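Local coordinates for protein agmatine ureohydrolase (Thermoplasma volcanium GSS1, PDB 3PZL) that probably hydrolyses agmatine to putrescine and urea, as a dinuclear manganese enzyme of the arginase family, at residues B[60-65]-B[84-89]; B[37-42]-B[116-121]; B[212-217]-B[259-264]; B[137-142]-B[218-223]. All coordinates share one frame; numbering follows the deposited sequence.

Interaction 1 (B[60-65]-B[84-89]); sequences SIRGAY and MADLGD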
loop_
_atom_site.group_PDB
_atom_site.type_symbol
_atom_site.label_atom_id
_atom_site.label_comp_id
_atom_site.label_asym_id
_atom_site.label_seq_id
_atom_site.Cartn_x
_atom_site.Cartn_y
_atom_site.Cartn_z
ATOM N N SER B 60 -3.988 10.429 13.775
ATOM C CA SER B 60 -4.128 10.704 12.351
ATOM C C SER B 60 -5.053 11.906 12.056
ATOM O O SER B 60 -4.830 12.661 11.076
ATOM C CB SER B 60 -4.577 9.472 11.578
ATOM O OG SER B 60 -5.861 9.047 11.998
ATOM N N ILE B 61 -6.057 12.099 12.914
ATOM C CA ILE B 61 -6.901 13.270 12.806
ATOM C C ILE B 61 -6.116 14.587 13.002
ATOM O O ILE B 61 -6.328 15.566 12.300
ATOM C CB ILE B 61 -8.165 13.168 13.720
ATOM C CG1 ILE B 61 -9.122 12.141 13.153
ATOM C CG2 ILE B 61 -8.923 14.479 13.816
ATOM C CD1 ILE B 61 -10.072 11.634 14.176
ATOM N N ARG B 62 -5.220 14.613 13.964
ATOM C CA ARG B 62 -4.394 15.795 14.185
ATOM C C ARG B 62 -3.512 16.066 12.961
ATOM O O ARG B 62 -3.203 17.198 12.635
ATOM C CB ARG B 62 -3.513 15.595 15.432
ATOM C CG ARG B 62 -4.275 15.386 16.728
ATOM C CD ARG B 62 -3.362 15.271 17.972
ATOM N NE ARG B 62 -4.171 15.177 19.198
ATOM C CZ ARG B 62 -4.531 14.040 19.816
ATOM N NH1 ARG B 62 -4.163 12.846 19.356
ATOM N NH2 ARG B 62 -5.300 14.102 20.900
ATOM N N GLY B 63 -3.100 15.003 12.286
ATOM C CA GLY B 63 -2.235 15.133 11.133
ATOM C C GLY B 63 -2.935 15.655 9.907
ATOM O O GLY B 63 -2.332 16.426 9.162
ATOM N N ALA B 64 -4.188 15.232 9.687
ATOM C CA ALA B 64 -4.989 15.700 8.554
ATOM C C ALA B 64 -5.445 17.138 8.755
ATOM O O ALA B 64 -5.671 17.871 7.772
ATOM C CB ALA B 64 -6.160 14.847 8.402
ATOM N N TYR B 65 -5.584 17.563 10.018
ATOM C CA TYR B 65 -6.152 18.857 10.268
ATOM C C TYR B 65 -5.306 19.949 9.627
ATOM O O TYR B 65 -5.833 20.979 9.243
ATOM C CB TYR B 65 -6.304 19.110 11.746
ATOM C CG TYR B 65 -7.231 20.266 12.082
ATOM C CD1 TYR B 65 -8.578 20.047 12.437
ATOM C CD2 TYR B 65 -6.769 21.559 12.065
ATOM C CE1 TYR B 65 -9.425 21.105 12.761
ATOM C CE2 TYR B 65 -7.602 22.625 12.390
ATOM C CZ TYR B 65 -8.924 22.399 12.728
ATOM O OH TYR B 65 -9.692 23.487 13.030
HETATM N N MSE B 84 -10.912 26.594 21.329
HETATM C CA MSE B 84 -10.599 25.182 21.251
HETATM C C MSE B 84 -9.333 24.892 22.026
HETATM O O MSE B 84 -8.378 25.683 21.997
HETATM C CB MSE B 84 -10.322 24.805 19.813
HETATM C CG MSE B 84 -11.511 24.449 18.973
HETATM SE SE MSE B 84 -10.821 23.604 17.310
HETATM C CE MSE B 84 -10.943 25.153 16.160
ATOM N N ALA B 85 -9.322 23.730 22.671
ATOM C CA ALA B 85 -8.155 23.193 23.351
ATOM C C ALA B 85 -7.968 21.724 22.974
ATOM O O ALA B 85 -8.940 21.047 22.646
ATOM C CB ALA B 85 -8.326 23.328 24.863
ATOM N N ASP B 86 -6.736 21.228 23.023
ATOM C CA ASP B 86 -6.474 19.828 22.746
ATOM C C ASP B 86 -5.670 19.288 23.903
ATOM O O ASP B 86 -4.514 19.641 24.065
ATOM C CB ASP B 86 -5.676 19.663 21.437
ATOM C CG ASP B 86 -5.628 18.205 20.908
ATOM O OD1 ASP B 86 -6.085 17.253 21.584
ATOM O OD2 ASP B 86 -5.124 18.012 19.779
ATOM N N LEU B 87 -6.262 18.416 24.702
ATOM C CA LEU B 87 -5.525 17.821 25.827
ATOM C C LEU B 87 -4.469 16.771 25.436
ATOM O O LEU B 87 -3.574 16.496 26.238
ATOM C CB LEU B 87 -6.485 17.233 26.864
ATOM C CG LEU B 87 -7.568 18.184 27.347
ATOM C CD1 LEU B 87 -8.416 17.480 28.373
ATOM C CD2 LEU B 87 -6.975 19.460 27.908
ATOM N N GLY B 88 -4.574 16.212 24.222
ATOM C CA GLY B 88 -3.781 15.062 23.824
ATOM C C GLY B 88 -4.488 13.722 24.042
ATOM O O GLY B 88 -5.698 13.600 23.901
ATOM N N ASP B 89 -3.717 12.699 24.359
ATOM C CA ASP B 89 -4.207 11.325 24.406
ATOM C C ASP B 89 -4.030 10.703 25.773
ATOM O O ASP B 89 -3.163 11.113 26.548
ATOM C CB ASP B 89 -3.452 10.467 23.394
ATOM C CG ASP B 89 -4.022 10.572 21.963
ATOM O OD1 ASP B 89 -4.825 11.496 21.645
ATOM O OD2 ASP B 89 -3.649 9.705 21.148
#
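Arg62 reaches from its helix to two aspartates on strand 84-89, and both meet the guanidinium at its edge. NE donates to Asp86 OD2 over 3.0 Å, on the syn side of a carboxylate that lies nearly coplanar with the guanidinium. The end of the group takes Asp89 differently: Arg62 NH1 and NH2 both bond to Asp89 OD1, at 2.7 and 2.8 Å, with the two planes turned 60° apart. The arginine chain, extended from CG to NE, spans the distance between helix and strand. Farther along the helix, Tyr65 OH meets the selenomethionine methyl Met84 CE at 3.8 Å, while its polar partners are Asp27 and Gln291. Replacing Arg62 with an alanine is likely to leave Asp86 and Asp89 without their shared positive partner. In the second shell, Asp86 OD1 accepts from Gly88 N at 3.2 Å, an Asx turn that holds this carboxylate, and OD2 also receives the backbone N of Ile25. Asp89 pairs with an antiparallel strand of the second subunit. The contact thus ties helix 57-65 to the strand that is outermost within this chain in the parallel sheet of the arginase α/β fold, where that sheet runs on into a neighbouring subunit.

Interaction 2 (B[37-42]-B[116-121]); sequences YVVFGI and IPIMLG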
loop_
_atom_site.group_PDB
_atom_site.type_symbol
_atom_site.label_atom_id
_atom_site.label_comp_id
_atom_site.label_asym_id
_atom_site.label_seq_id
_atom_site.Cartn_x
_atom_site.Cartn_y
_atom_site.Cartn_z
ATOM N N TYR B 37 -14.460 24.411 23.843
ATOM C CA TYR B 37 -14.427 23.075 23.236
ATOM C C TYR B 37 -13.122 22.340 23.593
ATOM O O TYR B 37 -12.020 22.811 23.332
ATOM C CB TYR B 37 -14.612 23.159 21.713
ATOM C CG TYR B 37 -15.873 23.855 21.267
ATOM C CD1 TYR B 37 -17.083 23.158 21.190
ATOM C CD2 TYR B 37 -15.862 25.196 20.904
ATOM C CE1 TYR B 37 -18.249 23.785 20.762
ATOM C CE2 TYR B 37 -17.024 25.834 20.476
ATOM C CZ TYR B 37 -18.209 25.120 20.408
ATOM O OH TYR B 37 -19.381 25.719 19.998
ATOM N N VAL B 38 -13.265 21.182 24.206
ATOM C CA VAL B 38 -12.127 20.467 24.683
ATOM C C VAL B 38 -12.044 19.128 23.960
ATOM O O VAL B 38 -12.870 18.223 24.154
ATOM C CB VAL B 38 -12.224 20.286 26.191
ATOM C CG1 VAL B 38 -10.990 19.601 26.714
ATOM C CG2 VAL B 38 -12.385 21.626 26.841
ATOM N N VAL B 39 -11.033 19.038 23.108
ATOM C CA VAL B 39 -10.804 17.893 22.241
ATOM C C VAL B 39 -9.791 17.002 22.915
ATOM O O VAL B 39 -8.757 17.483 23.395
ATOM C CB VAL B 39 -10.233 18.348 20.885
ATOM C CG1 VAL B 39 -9.618 17.189 20.140
ATOM C CG2 VAL B 39 -11.306 19.031 20.070
ATOM N N PHE B 40 -10.093 15.708 22.958
ATOM C CA PHE B 40 -9.207 14.745 23.574
ATOM C C PHE B 40 -9.324 13.368 22.938
ATOM O O PHE B 40 -10.386 12.964 22.487
ATOM C CB PHE B 40 -9.421 14.678 25.101
ATOM C CG PHE B 40 -10.804 14.261 25.514
ATOM C CD1 PHE B 40 -11.793 15.205 25.730
ATOM C CD2 PHE B 40 -11.110 12.915 25.687
ATOM C CE1 PHE B 40 -13.071 14.809 26.100
ATOM C CE2 PHE B 40 -12.370 12.527 26.065
ATOM C CZ PHE B 40 -13.351 13.467 26.273
ATOM N N GLY B 41 -8.202 12.663 22.914
ATOM C CA GLY B 41 -8.146 11.359 22.322
ATOM C C GLY B 41 -8.127 10.247 23.331
ATOM O O GLY B 41 -7.570 10.377 24.420
ATOM N N ILE B 42 -8.734 9.131 22.944
ATOM C CA ILE B 42 -8.725 7.920 23.737
ATOM C C ILE B 42 -8.358 6.762 22.803
ATOM O O ILE B 42 -9.179 6.298 22.036
ATOM C CB ILE B 42 -10.100 7.772 24.435
ATOM C CG1 ILE B 42 -10.145 8.757 25.607
ATOM C CG2 ILE B 42 -10.382 6.333 24.900
ATOM C CD1 ILE B 42 -11.492 9.063 26.075
ATOM N N ILE B 116 -17.546 21.923 26.386
ATOM C CA ILE B 116 -18.073 20.895 25.465
ATOM C C ILE B 116 -17.024 19.870 25.031
ATOM O O ILE B 116 -16.107 20.191 24.257
ATOM C CB ILE B 116 -18.756 21.522 24.269
ATOM C CG1 ILE B 116 -20.048 22.149 24.742
ATOM C CG2 ILE B 116 -19.120 20.492 23.258
ATOM C CD1 ILE B 116 -20.626 23.083 23.785
ATOM N N PRO B 117 -17.148 18.634 25.541
ATOM C CA PRO B 117 -16.189 17.573 25.259
ATOM C C PRO B 117 -16.298 17.042 23.824
ATOM O O PRO B 117 -17.386 16.690 23.393
ATOM C CB PRO B 117 -16.566 16.482 26.281
ATOM C CG PRO B 117 -17.977 16.737 26.606
ATOM C CD PRO B 117 -18.130 18.229 26.565
ATOM N N ILE B 118 -15.176 17.000 23.106
ATOM C CA ILE B 118 -15.134 16.364 21.794
ATOM C C ILE B 118 -14.192 15.182 21.876
ATOM O O ILE B 118 -12.965 15.348 21.872
ATOM C CB ILE B 118 -14.665 17.326 20.702
ATOM C CG1 ILE B 118 -15.588 18.548 20.655
ATOM C CG2 ILE B 118 -14.613 16.612 19.350
ATOM C CD1 ILE B 118 -15.125 19.569 19.696
HETATM N N MSE B 119 -14.752 13.984 21.947
HETATM C CA MSE B 119 -13.938 12.832 22.166
HETATM C C MSE B 119 -13.574 12.108 20.874
HETATM O O MSE B 119 -14.408 11.549 20.195
HETATM C CB MSE B 119 -14.603 11.910 23.142
HETATM C CG MSE B 119 -13.861 10.656 23.362
HETATM SE SE MSE B 119 -14.786 9.614 24.714
HETATM C CE MSE B 119 -16.543 9.394 23.852
ATOM N N LEU B 120 -12.293 12.156 20.537
ATOM C CA LEU B 120 -11.771 11.384 19.443
ATOM C C LEU B 120 -11.362 10.038 19.997
ATOM O O LEU B 120 -10.554 9.950 20.951
ATOM C CB LEU B 120 -10.538 12.066 18.835
ATOM C CG LEU B 120 -10.743 13.476 18.331
ATOM C CD1 LEU B 120 -9.515 13.913 17.529
ATOM C CD2 LEU B 120 -12.028 13.501 17.488
ATOM N N GLY B 121 -11.878 8.984 19.385
ATOM C CA GLY B 121 -11.576 7.695 19.890
ATOM C C GLY B 121 -10.993 6.745 18.893
ATOM O O GLY B 121 -10.612 7.129 17.799
#
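Phe40 and Met119 meet across two adjacent parallel strands, 37-42 and 116-121, in the central β-sheet of the arginase fold. The short strand segments run at 26° to each other, and five backbone hydrogen bonds join them in the staggered parallel pattern, from Val38 N to Ile116 O through to Ile42 N to Leu120 O. The CG of Phe40 sits between the backbone N and the carbonyl carbon (chi1 61°), which swings the ring over the neighbouring strand. One ring face covers Met119 CA in a CH-pi contact, 4.3 Å from CA to the ring centroid. At the ring's edge lie Pro117 CB, 3.9 Å from Phe40 CE1, and Ile42 CD1. Met119, a selenomethionine, crosses the ring obliquely, with CG 3.6 Å from Phe40 CE2, and its selenium forms a slanting Met-aromatic contact. Phe20 of a second subunit meets the Phe40 ring as well, while helix 96-112 packs on Ile42, Pro117 and Met119 on this face. On the other face, under helix 281-303, Tyr37 and Ile116 lie side by side and point the same way. The hydroxyl of Tyr37 is engaged by Glu298 and Arg297. Val39 and Ile118 cross there, CG2 of the valine lying 3.8 Å from CB of the isoleucine. Back on the Phe40 face, Ile42 CD1 touches the selenium of Met119 at 3.6 Å.

Interaction 3 (B[212-217]-B[259-264]); sequences KYIEEV and ERLSYK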
loop_
_atom_site.group_PDB
_atom_site.type_symbol
_atom_site.label_atom_id
_atom_site.label_comp_id
_atom_site.label_asym_id
_atom_site.label_seq_id
_atom_site.Cartn_x
_atom_site.Cartn_y
_atom_site.Cartn_z
ATOM N N LYS B 212 -36.092 14.708 7.452
ATOM C CA LYS B 212 -37.226 14.119 8.167
ATOM C C LYS B 212 -36.802 13.665 9.555
ATOM O O LYS B 212 -37.287 14.183 10.538
ATOM C CB LYS B 212 -37.807 12.944 7.371
ATOM C CG LYS B 212 -38.802 12.054 8.110
ATOM C CD LYS B 212 -39.430 11.070 7.143
ATOM C CE LYS B 212 -40.788 10.534 7.645
ATOM N NZ LYS B 212 -40.592 9.431 8.629
ATOM N N TYR B 213 -35.862 12.726 9.616
ATOM C CA TYR B 213 -35.361 12.155 10.874
ATOM C C TYR B 213 -34.639 13.154 11.774
ATOM O O TYR B 213 -34.676 13.035 12.990
ATOM C CB TYR B 213 -34.506 10.924 10.565
ATOM C CG TYR B 213 -35.273 9.975 9.659
ATOM C CD1 TYR B 213 -36.281 9.142 10.172
ATOM C CD2 TYR B 213 -35.021 9.945 8.280
ATOM C CE1 TYR B 213 -36.983 8.313 9.358
ATOM C CE2 TYR B 213 -35.716 9.114 7.464
ATOM C CZ TYR B 213 -36.698 8.312 8.009
ATOM O OH TYR B 213 -37.410 7.483 7.197
ATOM N N ILE B 214 -34.006 14.151 11.159
ATOM C CA ILE B 214 -33.466 15.311 11.898
ATOM C C ILE B 214 -34.577 16.142 12.592
ATOM O O ILE B 214 -34.437 16.501 13.774
ATOM C CB ILE B 214 -32.654 16.214 10.980
ATOM C CG1 ILE B 214 -31.468 15.432 10.408
ATOM C CG2 ILE B 214 -32.178 17.421 11.729
ATOM C CD1 ILE B 214 -30.631 16.208 9.421
ATOM N N GLU B 215 -35.660 16.430 11.847
ATOM C CA GLU B 215 -36.840 17.138 12.370
ATOM C C GLU B 215 -37.419 16.457 13.612
ATOM O O GLU B 215 -37.666 17.121 14.618
ATOM C CB GLU B 215 -37.966 17.284 11.317
ATOM C CG GLU B 215 -37.562 17.765 9.905
ATOM C CD GLU B 215 -36.884 19.155 9.876
ATOM O OE1 GLU B 215 -36.572 19.714 10.970
ATOM O OE2 GLU B 215 -36.648 19.680 8.745
ATOM N N GLU B 216 -37.640 15.147 13.535
ATOM C CA GLU B 216 -38.199 14.405 14.661
ATOM C C GLU B 216 -37.379 14.650 15.941
ATOM O O GLU B 216 -37.923 15.158 16.930
ATOM C CB GLU B 216 -38.328 12.894 14.370
ATOM C CG GLU B 216 -39.226 12.506 13.196
ATOM C CD GLU B 216 -39.100 11.023 12.822
ATOM O OE1 GLU B 216 -38.223 10.317 13.388
ATOM O OE2 GLU B 216 -39.865 10.556 11.937
ATOM N N VAL B 217 -36.078 14.344 15.895
ATOM C CA VAL B 217 -35.153 14.541 17.031
ATOM C C VAL B 217 -35.147 15.982 17.568
ATOM O O VAL B 217 -35.312 16.209 18.752
ATOM C CB VAL B 217 -33.696 14.148 16.656
ATOM C CG1 VAL B 217 -32.769 14.384 17.800
ATOM C CG2 VAL B 217 -33.634 12.684 16.239
ATOM N N GLU B 259 -24.695 19.962 11.547
ATOM C CA GLU B 259 -25.125 21.342 11.248
ATOM C C GLU B 259 -26.383 21.685 12.097
ATOM O O GLU B 259 -26.385 22.622 12.891
ATOM C CB GLU B 259 -25.510 21.365 9.766
ATOM C CG GLU B 259 -25.236 22.588 9.000
ATOM C CD GLU B 259 -25.818 22.534 7.578
ATOM O OE1 GLU B 259 -26.887 21.931 7.349
ATOM O OE2 GLU B 259 -25.197 23.104 6.662
ATOM N N ARG B 260 -27.422 20.866 11.933
ATOM C CA ARG B 260 -28.741 21.104 12.474
ATOM C C ARG B 260 -28.895 20.857 13.983
ATOM O O ARG B 260 -29.809 21.377 14.591
ATOM C CB ARG B 260 -29.721 20.213 11.719
ATOM C CG ARG B 260 -30.036 20.658 10.298
ATOM C CD ARG B 260 -30.893 21.928 10.251
ATOM N NE ARG B 260 -32.003 21.938 11.214
ATOM C CZ ARG B 260 -33.066 21.122 11.173
ATOM N NH1 ARG B 260 -33.192 20.184 10.229
ATOM N NH2 ARG B 260 -34.006 21.221 12.106
ATOM N N LEU B 261 -27.996 20.086 14.573
ATOM C CA LEU B 261 -28.140 19.657 15.951
ATOM C C LEU B 261 -27.059 20.117 16.943
ATOM O O LEU B 261 -27.152 19.824 18.132
ATOM C CB LEU B 261 -28.251 18.134 15.991
ATOM C CG LEU B 261 -29.630 17.503 16.082
ATOM C CD1 LEU B 261 -30.737 18.361 15.496
ATOM C CD2 LEU B 261 -29.613 16.167 15.406
ATOM N N SER B 262 -26.038 20.819 16.468
ATOM C CA SER B 262 -24.863 21.100 17.307
ATOM C C SER B 262 -25.171 22.197 18.324
ATOM O O SER B 262 -24.509 22.290 19.347
ATOM C CB SER B 262 -23.674 21.506 16.463
ATOM O OG SER B 262 -24.048 22.620 15.696
ATOM N N TYR B 263 -26.179 23.013 18.043
ATOM C CA TYR B 263 -26.618 24.032 18.984
ATOM C C TYR B 263 -27.259 23.485 20.278
ATOM O O TYR B 263 -27.329 24.176 21.270
ATOM C CB TYR B 263 -27.574 25.004 18.278
ATOM C CG TYR B 263 -29.010 24.539 18.167
ATOM C CD1 TYR B 263 -29.386 23.589 17.219
ATOM C CD2 TYR B 263 -30.005 25.087 18.991
ATOM C CE1 TYR B 263 -30.703 23.170 17.104
ATOM C CE2 TYR B 263 -31.341 24.685 18.890
ATOM C CZ TYR B 263 -31.682 23.724 17.948
ATOM O OH TYR B 263 -32.989 23.314 17.844
ATOM N N LYS B 264 -27.726 22.250 20.251
ATOM C CA LYS B 264 -28.308 21.599 21.417
ATOM C C LYS B 264 -27.342 20.598 22.020
ATOM O O LYS B 264 -27.687 19.931 23.000
ATOM C CB LYS B 264 -29.558 20.800 21.038
ATOM C CG LYS B 264 -30.657 21.590 20.495
ATOM C CD LYS B 264 -31.856 20.714 20.232
ATOM C CE LYS B 264 -33.091 21.531 20.354
ATOM N NZ LYS B 264 -34.160 20.575 20.532
#
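Helices 202-220 and 251-261, which lead into the neighbouring sheet strands 223-229 and 265-271, meet near their C-terminal ends through Ile214, Glu215, Arg260 and Leu261. Arg260 supplies both a charge and an apolar stem. Its chain bends at chi2 and chi3 and curls the guanidinium back over Ile214, whose CG2 lies over one face, near NH1. The same methyl touches Arg260 CB at 3.7 Å. Glu215 comes to the edge of the group: Arg260 NH2 donates to Glu215 OE1 over 3.2 Å, on the syn side, and NH1 adds a weak bond to the same oxygen at 3.5 Å. Both nitrogens thus turn to one oxygen, with the carboxylate and guanidinium planes 44° apart. Deeper, Leu261 fills in below the ion pair, with CD1 4.1 Å from Ile214 CG2 and CD2 4.3 Å from Val217 CG1. A serine at the position of Arg260 would probably leave Glu215 without this cation and uncover the Ile214 methyl. Asp218 makes a further long, weak pair with Arg260. The chemistry is that of a salt bridge between partly exposed residues lying over an apolar contact: the charges take the outer side, while Ile214, Val217 and Leu261 are buried.

Interaction 4 (B[137-142]-B[218-223]); sequences DVDLVI and DRKSRR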
loop_
_atom_site.group_PDB
_atom_site.type_symbol
_atom_site.label_atom_id
_atom_site.label_comp_id
_atom_site.label_asym_id
_atom_site.label_seq_id
_atom_site.Cartn_x
_atom_site.Cartn_y
_atom_site.Cartn_z
ATOM N N ASP B 137 -32.411 15.290 30.717
ATOM C CA ASP B 137 -33.025 15.946 29.562
ATOM C C ASP B 137 -32.318 15.632 28.247
ATOM O O ASP B 137 -32.929 15.742 27.183
ATOM C CB ASP B 137 -33.121 17.467 29.770
ATOM C CG ASP B 137 -31.778 18.102 30.131
ATOM O OD1 ASP B 137 -31.069 17.559 31.009
ATOM O OD2 ASP B 137 -31.434 19.155 29.551
ATOM N N VAL B 138 -31.041 15.252 28.336
ATOM C CA VAL B 138 -30.198 14.989 27.177
ATOM C C VAL B 138 -30.631 13.687 26.497
ATOM O O VAL B 138 -30.790 12.679 27.153
ATOM C CB VAL B 138 -28.681 14.911 27.588
ATOM C CG1 VAL B 138 -27.800 14.587 26.390
ATOM C CG2 VAL B 138 -28.212 16.204 28.217
ATOM N N ASP B 139 -30.820 13.719 25.181
ATOM C CA ASP B 139 -31.044 12.502 24.397
ATOM C C ASP B 139 -29.795 12.173 23.576
ATOM O O ASP B 139 -28.953 13.043 23.329
ATOM C CB ASP B 139 -32.231 12.681 23.457
ATOM C CG ASP B 139 -33.580 12.689 24.194
ATOM O OD1 ASP B 139 -34.630 12.863 23.523
ATOM O OD2 ASP B 139 -33.617 12.497 25.436
ATOM N N LEU B 140 -29.686 10.911 23.159
ATOM C CA LEU B 140 -28.516 10.410 22.465
ATOM C C LEU B 140 -28.828 10.181 20.994
ATOM O O LEU B 140 -29.793 9.489 20.669
ATOM C CB LEU B 140 -28.049 9.107 23.111
ATOM C CG LEU B 140 -26.822 8.382 22.511
ATOM C CD1 LEU B 140 -25.547 9.150 22.715
ATOM C CD2 LEU B 140 -26.680 7.002 23.097
ATOM N N VAL B 141 -28.015 10.777 20.115
ATOM C CA VAL B 141 -28.198 10.614 18.667
ATOM C C VAL B 141 -26.977 9.976 18.032
ATOM O O VAL B 141 -25.916 10.590 17.970
ATOM C CB VAL B 141 -28.515 11.926 17.925
ATOM C CG1 VAL B 141 -28.882 11.603 16.501
ATOM C CG2 VAL B 141 -29.670 12.692 18.602
ATOM N N ILE B 142 -27.162 8.751 17.547
ATOM C CA ILE B 142 -26.078 7.940 17.056
ATOM C C ILE B 142 -26.094 7.760 15.526
ATOM O O ILE B 142 -27.138 7.444 14.940
ATOM C CB ILE B 142 -26.088 6.543 17.724
ATOM C CG1 ILE B 142 -26.199 6.669 19.244
ATOM C CG2 ILE B 142 -24.837 5.761 17.316
ATOM C CD1 ILE B 142 -26.080 5.389 19.983
ATOM N N ASP B 218 -34.949 16.954 16.693
ATOM C CA ASP B 218 -34.992 18.345 17.110
ATOM C C ASP B 218 -36.252 18.731 17.914
ATOM O O ASP B 218 -36.166 19.444 18.910
ATOM C CB ASP B 218 -34.840 19.269 15.915
ATOM C CG ASP B 218 -34.250 20.610 16.302
ATOM O OD1 ASP B 218 -33.917 20.802 17.487
ATOM O OD2 ASP B 218 -34.100 21.477 15.425
ATOM N N ARG B 219 -37.418 18.255 17.488
ATOM C CA ARG B 219 -38.657 18.560 18.195
ATOM C C ARG B 219 -38.762 17.867 19.544
ATOM O O ARG B 219 -39.156 18.487 20.526
ATOM C CB ARG B 219 -39.865 18.218 17.328
ATOM C CG ARG B 219 -40.115 19.255 16.249
ATOM C CD ARG B 219 -40.979 18.688 15.146
ATOM N NE ARG B 219 -41.367 19.696 14.140
ATOM C CZ ARG B 219 -40.579 20.127 13.143
ATOM N NH1 ARG B 219 -39.330 19.655 13.035
ATOM N NH2 ARG B 219 -41.034 21.034 12.262
ATOM N N LYS B 220 -38.394 16.591 19.582
ATOM C CA LYS B 220 -38.505 15.771 20.787
ATOM C C LYS B 220 -37.572 16.178 21.930
ATOM O O LYS B 220 -37.999 16.294 23.064
ATOM C CB LYS B 220 -38.284 14.293 20.442
ATOM C CG LYS B 220 -38.531 13.382 21.619
ATOM C CD LYS B 220 -38.748 11.947 21.194
ATOM C CE LYS B 220 -39.360 11.128 22.382
ATOM N NZ LYS B 220 -39.113 9.658 22.107
ATOM N N SER B 221 -36.302 16.388 21.614
ATOM C CA SER B 221 -35.237 16.546 22.603
ATOM C C SER B 221 -34.873 17.997 22.872
ATOM O O SER B 221 -34.827 18.825 21.967
ATOM C CB SER B 221 -33.997 15.852 22.076
ATOM O OG SER B 221 -34.330 14.616 21.445
ATOM N N ARG B 222 -34.576 18.302 24.120
ATOM C CA ARG B 222 -34.168 19.651 24.459
ATOM C C ARG B 222 -32.672 19.791 24.284
ATOM O O ARG B 222 -32.183 20.799 23.806
ATOM C CB ARG B 222 -34.572 19.986 25.891
ATOM C CG ARG B 222 -36.064 19.846 26.139
ATOM C CD ARG B 222 -36.405 20.188 27.552
ATOM N NE ARG B 222 -37.826 19.994 27.816
ATOM C CZ ARG B 222 -38.563 20.821 28.548
ATOM N NH1 ARG B 222 -38.021 21.921 29.059
ATOM N NH2 ARG B 222 -39.849 20.574 28.723
ATOM N N ARG B 223 -31.939 18.771 24.689
ATOM C CA ARG B 223 -30.506 18.724 24.462
ATOM C C ARG B 223 -30.096 17.375 23.854
ATOM O O ARG B 223 -30.844 16.383 23.950
ATOM C CB ARG B 223 -29.765 19.008 25.772
ATOM C CG ARG B 223 -29.831 20.480 26.178
ATOM C CD ARG B 223 -29.770 20.597 27.664
ATOM N NE ARG B 223 -28.416 20.696 28.196
ATOM C CZ ARG B 223 -28.056 20.241 29.397
ATOM N NH1 ARG B 223 -28.949 19.627 30.174
ATOM N NH2 ARG B 223 -26.794 20.379 29.820
#
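This is a partly buried junction of polar groups, where the turn after helix 202-220 meets the start of strand 138-143 through Ser221, Arg223, Val138 and Asp139. Asp139 is joined to the turn twice. Its backbone N donates to Arg223 O over 2.9 Å, and its carboxylate receives Ser221 OG, which donates to OD1 over 2.7 Å from the anti side, 31° out of the plane. Ser221 is the first residue to leave the helix; its OG, anti to its own carbonyl carbon, points at Asp139. At the Asp137 end of the strand segment, the Arg223 side chain passes Val138 and Asp137. The methyl Val138 CG2 covers one face of its guanidinium, 4.0 Å from NH1, and Asp137 comes to the edge, where a salt bridge from NH1 to OD2 is modelled, though the place of that oxygen is doubtful. Outward, Lys220 bonds to Gly174 O, and Arg175 to Val138 O. Strand 223-229 goes on to pair with 138-143, so the contact opens a parallel strand pair whose far ends lead to the manganese ligands Asp144 and Asp229. The motif is the α-to-β turn of a crossover unit in the arginase α/β fold.

How the interactions relate
Interaction 2 opens first, at strand 37-42; interaction 1, between helix 57-65 and strand 84-90, opens and closes inside it, before 116-121 closes the outer loop. The two share a sheet: strand 84-90 flanks 37-42, with Ala85 N to Tyr37 O and Gly88 O to Gly41 N as probable hydrogen bonds. Farther on, interaction 4 opens at 137-142 and interaction 3 at 212-217. Interaction 4 closes at 218-223 before interaction 3 closes at 259-264, so the two cross, and both use helix 202-220. They touch at Asp218, which Lys264 and Tyr263 reach. Interactions 1 and 4 lie on opposite sides of the chain's centre, yet both reach the one parallel sheet.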